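Local coordinates for protein argonaute (Methanocaldococcus jannaschii, PDB 5G5S) that uses short single-stranded DNA guides to bind complementary target DNA and slice it, and may take part in defence against invading genetic elements, at residues E143-D148 with S616-D621; T497-I502 with N566-R571; N593-S598 with S639-F644. One frame throughout, in Å; residues are numbered along the deposited sequence.

Interaction 1: E143-D148 with S616-D621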
loop_
_atom_site.group_PDB
_atom_site.type_symbol
_atom_site.label_atom_id
_atom_site.label_comp_id
_atom_site.label_asym_id
_atom_site.label_seq_id
_atom_site.Cartn_x
_atom_site.Cartn_y
_atom_site.Cartn_z
ATOM N N GLU A 143 6.158 -9.113 18.554
ATOM C CA GLU A 143 6.889 -7.891 18.854
ATOM C C GLU A 143 6.618 -7.544 20.305
ATOM O O GLU A 143 5.608 -7.981 20.858
ATOM C CB GLU A 143 6.314 -6.766 17.988
ATOM C CG GLU A 143 7.329 -5.757 17.494
ATOM C CD GLU A 143 6.724 -4.773 16.512
ATOM O OE1 GLU A 143 5.683 -4.162 16.848
ATOM O OE2 GLU A 143 7.272 -4.635 15.394
ATOM N N VAL A 144 7.505 -6.765 20.934
ATOM C CA VAL A 144 7.268 -6.294 22.297
ATOM C C VAL A 144 7.116 -4.779 22.338
ATOM O O VAL A 144 7.775 -4.069 21.579
ATOM C CB VAL A 144 8.014 -6.968 23.496
ATOM C CG1 VAL A 144 8.941 -8.081 23.053
ATOM C CG2 VAL A 144 8.720 -5.973 24.413
ATOM N N LYS A 145 6.170 -4.302 23.150
ATOM C CA LYS A 145 5.848 -2.884 23.276
ATOM C C LYS A 145 5.825 -2.454 24.708
ATOM O O LYS A 145 5.272 -3.159 25.554
ATOM C CB LYS A 145 4.516 -2.543 22.574
ATOM C CG LYS A 145 4.576 -2.531 21.027
ATOM C CD LYS A 145 5.520 -1.475 20.403
ATOM C CE LYS A 145 5.199 -0.054 20.802
ATOM N NZ LYS A 145 6.290 0.879 20.421
ATOM N N LYS A 146 6.456 -1.306 25.000
ATOM C CA LYS A 146 6.436 -0.745 26.334
ATOM C C LYS A 146 5.313 0.274 26.357
ATOM O O LYS A 146 5.293 1.190 25.538
ATOM C CB LYS A 146 7.779 -0.129 26.757
ATOM C CG LYS A 146 7.846 0.009 28.282
ATOM C CD LYS A 146 9.074 0.754 28.786
ATOM C CE LYS A 146 9.029 0.833 30.288
ATOM N NZ LYS A 146 10.028 1.779 30.836
ATOM N N HIS A 147 4.314 0.009 27.182
ATOM C CA HIS A 147 3.188 0.906 27.380
ATOM C C HIS A 147 3.217 1.147 28.876
ATOM O O HIS A 147 3.262 0.187 29.651
ATOM C CB HIS A 147 1.876 0.271 26.942
ATOM C CG HIS A 147 0.727 1.225 26.931
ATOM N ND1 HIS A 147 0.658 2.293 26.066
ATOM C CD2 HIS A 147 -0.398 1.275 27.680
ATOM C CE1 HIS A 147 -0.458 2.962 26.283
ATOM N NE2 HIS A 147 -1.117 2.363 27.257
ATOM N N ASP A 148 3.191 2.422 29.266
ATOM C CA ASP A 148 3.339 2.835 30.663
ATOM C C ASP A 148 4.668 2.242 31.119
ATOM O O ASP A 148 5.689 2.457 30.471
ATOM C CB ASP A 148 2.154 2.488 31.573
ATOM C CG ASP A 148 0.971 3.387 31.338
ATOM O OD1 ASP A 148 0.827 3.890 30.208
ATOM O OD2 ASP A 148 0.186 3.599 32.278
ATOM N N SER A 616 -6.139 5.115 18.471
ATOM C CA SER A 616 -5.534 5.091 19.805
ATOM C C SER A 616 -4.003 5.131 19.710
ATOM O O SER A 616 -3.460 5.149 18.604
ATOM C CB SER A 616 -6.020 3.888 20.606
ATOM O OG SER A 616 -5.691 4.031 21.975
ATOM N N VAL A 617 -3.313 5.243 20.866
ATOM C CA VAL A 617 -1.851 5.309 20.945
ATOM C C VAL A 617 -1.365 4.207 21.898
ATOM O O VAL A 617 -1.778 4.165 23.053
ATOM C CB VAL A 617 -1.325 6.723 21.350
ATOM C CG1 VAL A 617 0.187 6.718 21.581
ATOM C CG2 VAL A 617 -1.697 7.783 20.313
ATOM N N PHE A 618 -0.512 3.301 21.404
ATOM C CA PHE A 618 0.028 2.236 22.239
ATOM C C PHE A 618 1.555 2.296 22.214
ATOM O O PHE A 618 2.170 2.042 21.167
ATOM C CB PHE A 618 -0.516 0.862 21.815
ATOM C CG PHE A 618 -0.261 -0.235 22.820
ATOM C CD1 PHE A 618 -0.929 -0.252 24.042
ATOM C CD2 PHE A 618 0.626 -1.266 22.537
ATOM C CE1 PHE A 618 -0.703 -1.275 24.967
ATOM C CE2 PHE A 618 0.864 -2.280 23.467
ATOM C CZ PHE A 618 0.201 -2.275 24.679
ATOM N N GLY A 619 2.133 2.689 23.355
ATOM C CA GLY A 619 3.571 2.864 23.554
ATOM C C GLY A 619 4.241 3.643 22.439
ATOM O O GLY A 619 5.157 3.133 21.779
ATOM N N ASN A 620 3.747 4.866 22.193
ATOM C CA ASN A 620 4.206 5.758 21.107
ATOM C C ASN A 620 3.709 5.433 19.681
ATOM O O ASN A 620 3.931 6.235 18.783
ATOM C CB ASN A 620 5.718 6.068 21.165
ATOM C CG ASN A 620 6.175 6.588 22.510
ATOM O OD1 ASN A 620 7.124 6.065 23.109
ATOM N ND2 ASN A 620 5.488 7.601 23.040
ATOM N N ASP A 621 3.025 4.292 19.468
ATOM C CA ASP A 621 2.493 3.964 18.131
ATOM C C ASP A 621 1.027 4.325 18.030
ATOM O O ASP A 621 0.253 4.007 18.921
ATOM C CB ASP A 621 2.639 2.469 17.786
ATOM C CG ASP A 621 4.042 1.917 17.652
ATOM O OD1 ASP A 621 4.963 2.697 17.302
ATOM O OD2 ASP A 621 4.212 0.691 17.830
#
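His147 and Lys145, on alternate positions near the end of strand 134-147, clasp a tight beta hairpin turn of the PIWI region, so the contact joins the end of one long strand to the turn of another sheet. The turn is type I', running from Phe618 to Asp621 between strands 614-618 and 621-625, and the two strand directions in contact lie 108° apart. The His147 imidazole forms an offset stack with the Phe618 ring, centroids 4.5 Å apart and planes 22° from parallel. Phe618 turns its CG to the far side from the backbone N (chi1 -166°), which puts the phenyl ring against His147, whose CB also lies over its face. At the imidazole edge, Gly619 N donates to His147 ND1 over 3.1 Å, which fixes the ring's rotation. Gly619 sits close enough for its CA to lie 3.1 Å from Lys146 O, and its positive phi suits this turn. Tyr152 meets the Phe618 ring edge-to-face, tying in the neighbouring strand 150-163. Bends at chi2 and chi3 fold the Lys145 chain so that its ammonium reaches the turn. There Lys145 NZ gives a hydrogen bond to Gly619 O at 2.9 Å and a salt bridge to Asp621 OD2 at 3.3 Å. Glu101 OE2 adds a further salt bridge to the lysine, and Tyr605 OH is hydrogen-bonded to Asp621 OD2.

Interaction 2: T497-I502 with N566-R571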
loop_
_atom_site.group_PDB
_atom_site.type_symbol
_atom_site.label_atom_id
_atom_site.label_comp_id
_atom_site.label_asym_id
_atom_site.label_seq_id
_atom_site.Cartn_x
_atom_site.Cartn_y
_atom_site.Cartn_z
ATOM N N THR A 497 -5.650 22.999 6.605
ATOM C CA THR A 497 -4.566 22.497 7.449
ATOM C C THR A 497 -3.390 23.482 7.600
ATOM O O THR A 497 -3.233 24.340 6.726
ATOM C CB THR A 497 -4.108 21.157 6.862
ATOM O OG1 THR A 497 -3.360 21.396 5.665
ATOM C CG2 THR A 497 -5.286 20.228 6.548
ATOM N N PRO A 498 -2.502 23.337 8.632
ATOM C CA PRO A 498 -1.291 24.187 8.683
ATOM C C PRO A 498 -0.353 23.964 7.491
ATOM O O PRO A 498 0.418 24.862 7.139
ATOM C CB PRO A 498 -0.579 23.723 9.960
ATOM C CG PRO A 498 -1.098 22.354 10.224
ATOM C CD PRO A 498 -2.517 22.372 9.755
ATOM N N TYR A 499 -0.434 22.765 6.864
ATOM C CA TYR A 499 0.435 22.351 5.758
ATOM C C TYR A 499 0.136 22.933 4.410
ATOM O O TYR A 499 -0.987 22.840 3.916
ATOM C CB TYR A 499 0.534 20.815 5.662
ATOM C CG TYR A 499 0.877 20.173 6.986
ATOM C CD1 TYR A 499 2.148 20.305 7.536
ATOM C CD2 TYR A 499 -0.089 19.489 7.724
ATOM C CE1 TYR A 499 2.455 19.768 8.783
ATOM C CE2 TYR A 499 0.215 18.925 8.961
ATOM C CZ TYR A 499 1.498 19.048 9.476
ATOM O OH TYR A 499 1.818 18.506 10.693
ATOM N N ASP A 500 1.164 23.508 3.790
ATOM C CA ASP A 500 1.089 24.018 2.426
ATOM C C ASP A 500 0.964 22.803 1.490
ATOM O O ASP A 500 0.182 22.834 0.548
ATOM C CB ASP A 500 2.344 24.835 2.088
ATOM C CG ASP A 500 2.444 26.128 2.870
ATOM O OD1 ASP A 500 1.793 27.110 2.472
ATOM O OD2 ASP A 500 3.171 26.154 3.882
ATOM N N TYR A 501 1.718 21.726 1.798
ATOM C CA TYR A 501 1.732 20.459 1.074
ATOM C C TYR A 501 1.738 19.279 2.003
ATOM O O TYR A 501 2.377 19.302 3.055
ATOM C CB TYR A 501 2.970 20.333 0.160
ATOM C CG TYR A 501 3.108 21.425 -0.873
ATOM C CD1 TYR A 501 2.069 21.710 -1.763
ATOM C CD2 TYR A 501 4.299 22.137 -1.008
ATOM C CE1 TYR A 501 2.193 22.717 -2.720
ATOM C CE2 TYR A 501 4.443 23.128 -1.977
ATOM C CZ TYR A 501 3.383 23.421 -2.826
ATOM O OH TYR A 501 3.511 24.400 -3.782
ATOM N N ILE A 502 1.018 18.243 1.599
ATOM C CA ILE A 502 0.988 16.929 2.210
ATOM C C ILE A 502 1.444 16.054 1.054
ATOM O O ILE A 502 0.833 16.084 -0.026
ATOM C CB ILE A 502 -0.370 16.528 2.812
ATOM C CG1 ILE A 502 -0.665 17.398 4.064
ATOM C CG2 ILE A 502 -0.363 15.006 3.145
ATOM C CD1 ILE A 502 -2.139 17.457 4.487
ATOM N N ASN A 566 5.365 24.804 4.918
ATOM C CA ASN A 566 5.104 23.823 5.961
ATOM C C ASN A 566 4.648 22.597 5.195
ATOM O O ASN A 566 3.584 22.619 4.583
ATOM C CB ASN A 566 4.046 24.306 6.971
ATOM C CG ASN A 566 4.010 23.433 8.201
ATOM O OD1 ASN A 566 4.613 22.355 8.255
ATOM N ND2 ASN A 566 3.334 23.884 9.229
ATOM N N ILE A 567 5.522 21.576 5.126
ATOM C CA ILE A 567 5.337 20.351 4.340
ATOM C C ILE A 567 5.361 19.133 5.226
ATOM O O ILE A 567 6.268 18.975 6.043
ATOM C CB ILE A 567 6.411 20.241 3.197
ATOM C CG1 ILE A 567 6.387 21.482 2.270
ATOM C CG2 ILE A 567 6.250 18.965 2.367
ATOM C CD1 ILE A 567 7.705 21.779 1.636
ATOM N N LEU A 568 4.373 18.249 5.032
ATOM C CA LEU A 568 4.262 16.991 5.752
ATOM C C LEU A 568 4.459 15.851 4.753
ATOM O O LEU A 568 3.739 15.793 3.762
ATOM C CB LEU A 568 2.890 16.884 6.470
ATOM C CG LEU A 568 2.533 15.518 7.110
ATOM C CD1 LEU A 568 3.428 15.199 8.291
ATOM C CD2 LEU A 568 1.063 15.434 7.497
ATOM N N PHE A 569 5.455 14.974 5.000
ATOM C CA PHE A 569 5.720 13.791 4.170
ATOM C C PHE A 569 5.166 12.535 4.825
ATOM O O PHE A 569 5.338 12.306 6.024
ATOM C CB PHE A 569 7.207 13.586 3.865
ATOM C CG PHE A 569 7.774 14.550 2.853
ATOM C CD1 PHE A 569 8.350 15.751 3.259
ATOM C CD2 PHE A 569 7.792 14.230 1.499
ATOM C CE1 PHE A 569 8.902 16.624 2.325
ATOM C CE2 PHE A 569 8.337 15.110 0.565
ATOM C CZ PHE A 569 8.867 16.310 0.980
ATOM N N LEU A 570 4.509 11.722 4.014
ATOM C CA LEU A 570 3.911 10.463 4.418
ATOM C C LEU A 570 4.670 9.354 3.702
ATOM O O LEU A 570 4.787 9.363 2.466
ATOM C CB LEU A 570 2.437 10.466 3.980
ATOM C CG LEU A 570 1.329 10.999 4.899
ATOM C CD1 LEU A 570 1.757 12.128 5.795
ATOM C CD2 LEU A 570 0.101 11.349 4.110
ATOM N N ARG A 571 5.245 8.428 4.480
ATOM C CA ARG A 571 5.969 7.299 3.905
ATOM C C ARG A 571 5.756 5.997 4.677
ATOM O O ARG A 571 5.453 6.021 5.867
ATOM C CB ARG A 571 7.465 7.613 3.635
ATOM C CG ARG A 571 8.254 8.203 4.803
ATOM C CD ARG A 571 9.682 8.571 4.402
ATOM N NE ARG A 571 10.606 7.441 4.535
ATOM C CZ ARG A 571 11.881 7.447 4.147
ATOM N NH1 ARG A 571 12.407 8.525 3.580
ATOM N NH2 ARG A 571 12.635 6.368 4.312
#
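Tyr501 and Ile502 run parallel to Ile567 and Leu568 as neighbouring sheet strands, with Leu568 N donating to Tyr501 O at 3.0 Å and a weak bond running from Tyr501 N to Asn566 O. Just ahead of the strand, Asp500 takes hold of the Asn566 backbone at both ends. Its N donates to Asn566 O over 2.7 Å, while its carboxylate oxygen OD2 accepts Asn566 N over 2.8 Å on the anti side. Because Asp500 CG stands beside its own backbone N (chi1 -68°), one residue can serve as both donor and acceptor. The Tyr499 ring lies flat on Leu568, whose CB is 3.7 Å from the ring centroid and 12° off the normal, a CH-pi contact. Pro498 CG covers the other face of that ring toward its rim. At the ring edge Asn566 OD1 comes 3.3 Å from Tyr499 CD1, the amide plane turned 71° from the ring; this oxygen also accepts a hydrogen bond from Asn593, and the tyrosine hydroxyl is hydrogen-bonded to Glu595 OE1. On the same face of the sheet as Leu568, Ile502 CG2 meets Leu570 CD2 at 3.8 Å, and helix 656-666 packs on Ile502 through Leu661 and Leu665. Tyr501 and Ile567 lie side by side on the reverse face. Strands 501-506 and 566-571 are a parallel pair of central strands of the RNase H-like fold of PIWI; 501-506 ends at Asp506 and 566-571 leads into Asp572, both active-site residues by similarity.

Interaction 3: N593-S598 with S639-F644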
loop_
_atom_site.group_PDB
_atom_site.type_symbol
_atom_site.label_atom_id
_atom_site.label_comp_id
_atom_site.label_asym_id
_atom_site.label_seq_id
_atom_site.Cartn_x
_atom_site.Cartn_y
_atom_site.Cartn_z
ATOM N N ASN A 593 9.401 24.181 7.350
ATOM C CA ASN A 593 9.116 23.188 8.373
ATOM C C ASN A 593 8.854 21.883 7.601
ATOM O O ASN A 593 7.921 21.808 6.794
ATOM C CB ASN A 593 7.911 23.602 9.198
ATOM C CG ASN A 593 7.595 22.659 10.329
ATOM O OD1 ASN A 593 8.198 22.716 11.402
ATOM N ND2 ASN A 593 6.583 21.819 10.143
ATOM N N ILE A 594 9.740 20.896 7.777
ATOM C CA ILE A 594 9.633 19.601 7.112
ATOM C C ILE A 594 9.270 18.557 8.138
ATOM O O ILE A 594 10.008 18.326 9.102
ATOM C CB ILE A 594 10.904 19.213 6.299
ATOM C CG1 ILE A 594 11.380 20.334 5.324
ATOM C CG2 ILE A 594 10.733 17.855 5.602
ATOM C CD1 ILE A 594 10.402 20.745 4.136
ATOM N N GLU A 595 8.110 17.942 7.945
ATOM C CA GLU A 595 7.657 16.888 8.838
ATOM C C GLU A 595 7.546 15.569 8.108
ATOM O O GLU A 595 7.351 15.542 6.889
ATOM C CB GLU A 595 6.356 17.263 9.538
ATOM C CG GLU A 595 6.553 18.334 10.598
ATOM C CD GLU A 595 5.276 18.801 11.265
ATOM O OE1 GLU A 595 4.261 18.077 11.175
ATOM O OE2 GLU A 595 5.285 19.899 11.867
ATOM N N VAL A 596 7.746 14.481 8.852
ATOM C CA VAL A 596 7.668 13.118 8.361
ATOM C C VAL A 596 7.027 12.208 9.404
ATOM O O VAL A 596 7.330 12.286 10.595
ATOM C CB VAL A 596 9.003 12.571 7.741
ATOM C CG1 VAL A 596 10.108 12.416 8.784
ATOM C CG2 VAL A 596 8.779 11.265 6.983
ATOM N N ILE A 597 6.080 11.401 8.951
ATOM C CA ILE A 597 5.408 10.411 9.764
ATOM C C ILE A 597 5.431 9.097 8.972
ATOM O O ILE A 597 5.320 9.107 7.744
ATOM C CB ILE A 597 3.997 10.875 10.230
ATOM C CG1 ILE A 597 3.520 10.053 11.476
ATOM C CG2 ILE A 597 2.980 10.882 9.064
ATOM C CD1 ILE A 597 2.289 10.572 12.284
ATOM N N SER A 598 5.628 7.984 9.673
ATOM C CA SER A 598 5.656 6.658 9.073
ATOM C C SER A 598 4.254 6.051 9.148
ATOM O O SER A 598 3.628 6.057 10.208
ATOM C CB SER A 598 6.691 5.776 9.767
ATOM O OG SER A 598 6.585 4.419 9.372
ATOM N N SER A 639 3.811 5.857 13.189
ATOM C CA SER A 639 5.034 5.846 13.982
ATOM C C SER A 639 5.953 6.989 13.603
ATOM O O SER A 639 5.912 7.479 12.471
ATOM C CB SER A 639 5.758 4.519 13.748
ATOM O OG SER A 639 6.944 4.405 14.511
ATOM N N THR A 640 6.856 7.334 14.538
ATOM C CA THR A 640 7.954 8.299 14.421
ATOM C C THR A 640 7.646 9.564 13.630
ATOM O O THR A 640 8.117 9.759 12.515
ATOM C CB THR A 640 9.322 7.614 14.154
ATOM O OG1 THR A 640 10.260 8.524 13.562
ATOM C CG2 THR A 640 9.218 6.397 13.310
ATOM N N TRP A 641 6.823 10.411 14.233
ATOM C CA TRP A 641 6.462 11.701 13.692
ATOM C C TRP A 641 7.614 12.635 14.078
ATOM O O TRP A 641 7.895 12.834 15.268
ATOM C CB TRP A 641 5.118 12.134 14.287
ATOM C CG TRP A 641 4.535 13.404 13.738
ATOM C CD1 TRP A 641 4.873 14.046 12.574
ATOM C CD2 TRP A 641 3.487 14.177 14.336
ATOM N NE1 TRP A 641 4.067 15.145 12.389
ATOM C CE2 TRP A 641 3.219 15.263 13.472
ATOM C CE3 TRP A 641 2.755 14.064 15.531
ATOM C CZ2 TRP A 641 2.289 16.261 13.795
ATOM C CZ3 TRP A 641 1.811 15.033 15.830
ATOM C CH2 TRP A 641 1.575 16.107 14.959
ATOM N N LEU A 642 8.339 13.114 13.067
ATOM C CA LEU A 642 9.512 13.971 13.221
ATOM C C LEU A 642 9.301 15.343 12.617
ATOM O O LEU A 642 8.547 15.494 11.663
ATOM C CB LEU A 642 10.749 13.315 12.575
ATOM C CG LEU A 642 11.191 11.952 13.138
ATOM C CD1 LEU A 642 12.087 11.218 12.150
ATOM C CD2 LEU A 642 11.852 12.105 14.514
ATOM N N ARG A 643 9.983 16.344 13.179
ATOM C CA ARG A 643 9.915 17.724 12.722
ATOM C C ARG A 643 11.304 18.302 12.552
ATOM O O ARG A 643 12.076 18.332 13.513
ATOM C CB ARG A 643 9.084 18.574 13.697
ATOM C CG ARG A 643 9.080 20.064 13.351
ATOM C CD ARG A 643 8.262 20.854 14.326
ATOM N NE ARG A 643 6.834 20.556 14.207
ATOM C CZ ARG A 643 5.944 20.767 15.167
ATOM N NH1 ARG A 643 6.323 21.267 16.334
ATOM N NH2 ARG A 643 4.669 20.456 14.976
ATOM N N PHE A 644 11.612 18.778 11.329
ATOM C CA PHE A 644 12.869 19.460 11.007
ATOM C C PHE A 644 12.511 20.908 10.755
ATOM O O PHE A 644 11.777 21.218 9.818
ATOM C CB PHE A 644 13.601 18.821 9.803
ATOM C CG PHE A 644 13.899 17.359 10.035
ATOM C CD1 PHE A 644 12.970 16.379 9.693
ATOM C CD2 PHE A 644 15.082 16.963 10.657
ATOM C CE1 PHE A 644 13.225 15.033 9.955
ATOM C CE2 PHE A 644 15.347 15.612 10.894
ATOM C CZ PHE A 644 14.426 14.655 10.526
#
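Glu595, Val596 and Phe644 lose the most surface where strands 593-600 and 636-645 pair antiparallel in the RNase H-like sheet of the PIWI domain. Two backbone rings frame the pairing: Ile594 with Phe644 and Val596 with Leu642 are hydrogen-bonded pairs, the latter including Leu642 N to Val596 O at 2.8 Å. Glu595 and Arg643 stand opposite each other between them as a non-hydrogen-bonded pair. Beyond Val596 a beta bulge shifts the register by one: Ser598 bonds with Ser639, leaving Thr640, with positive phi, and Trp641 to face the single Ile597. On the other face from Glu595, Val596 CG1 lies between the backbone N and the carbonyl carbon (chi1 67°), directed at Leu642 CB 3.9 Å away and toward the edge of the Phe644 ring. That ring also presents its edge to Ile594 O and is backed by helix 577-590 through Leu583 and Lys584. Ile597 CD1 packs on Trp641 CB at 3.8 Å. The Glu595 chain runs out extended, alongside Arg643. Its OE1, also bonded to Tyr499, accepts Trp641 NE1 over 3.2 Å, from 48° above the carboxylate plane. Three side-chain donors grip OE2 from out of that plane, which probably favours the charged carboxylate. One is Asn593 ND2 at 2.9 Å, its amide OD1 being hydrogen-bonded to Asn645. The arginine comes side-on, Arg643 NH2 and NE both donating to this one oxygen, with Arg643 NE 2.9 Å from Glu595 OE2.

How the interactions relate
Interactions 2 and 3 are adjacent slices of one sheet, their centres about 10 Å apart, because strands 566-571 and 593-600 are neighbours. Phe569 N meets Glu595 O at 2.7 Å, a probable hydrogen bond, and Leu570 CD1 packs 3.7 Å from Ile597 CG2. Interaction 1 reaches the same sheet at its hairpin end, with centres about 18 Å from interaction 3, which it touches where Asp621 OD1 packs 3.8 Å from Ser639 OG, and about 25 Å from interaction 2. The side chain of Ser598 lies about 6 Å from that of Asp572, a manganese ligand by similarity, and the side chain of Leu570 about 8 Å from it; interaction 1 is away from the annotated sites.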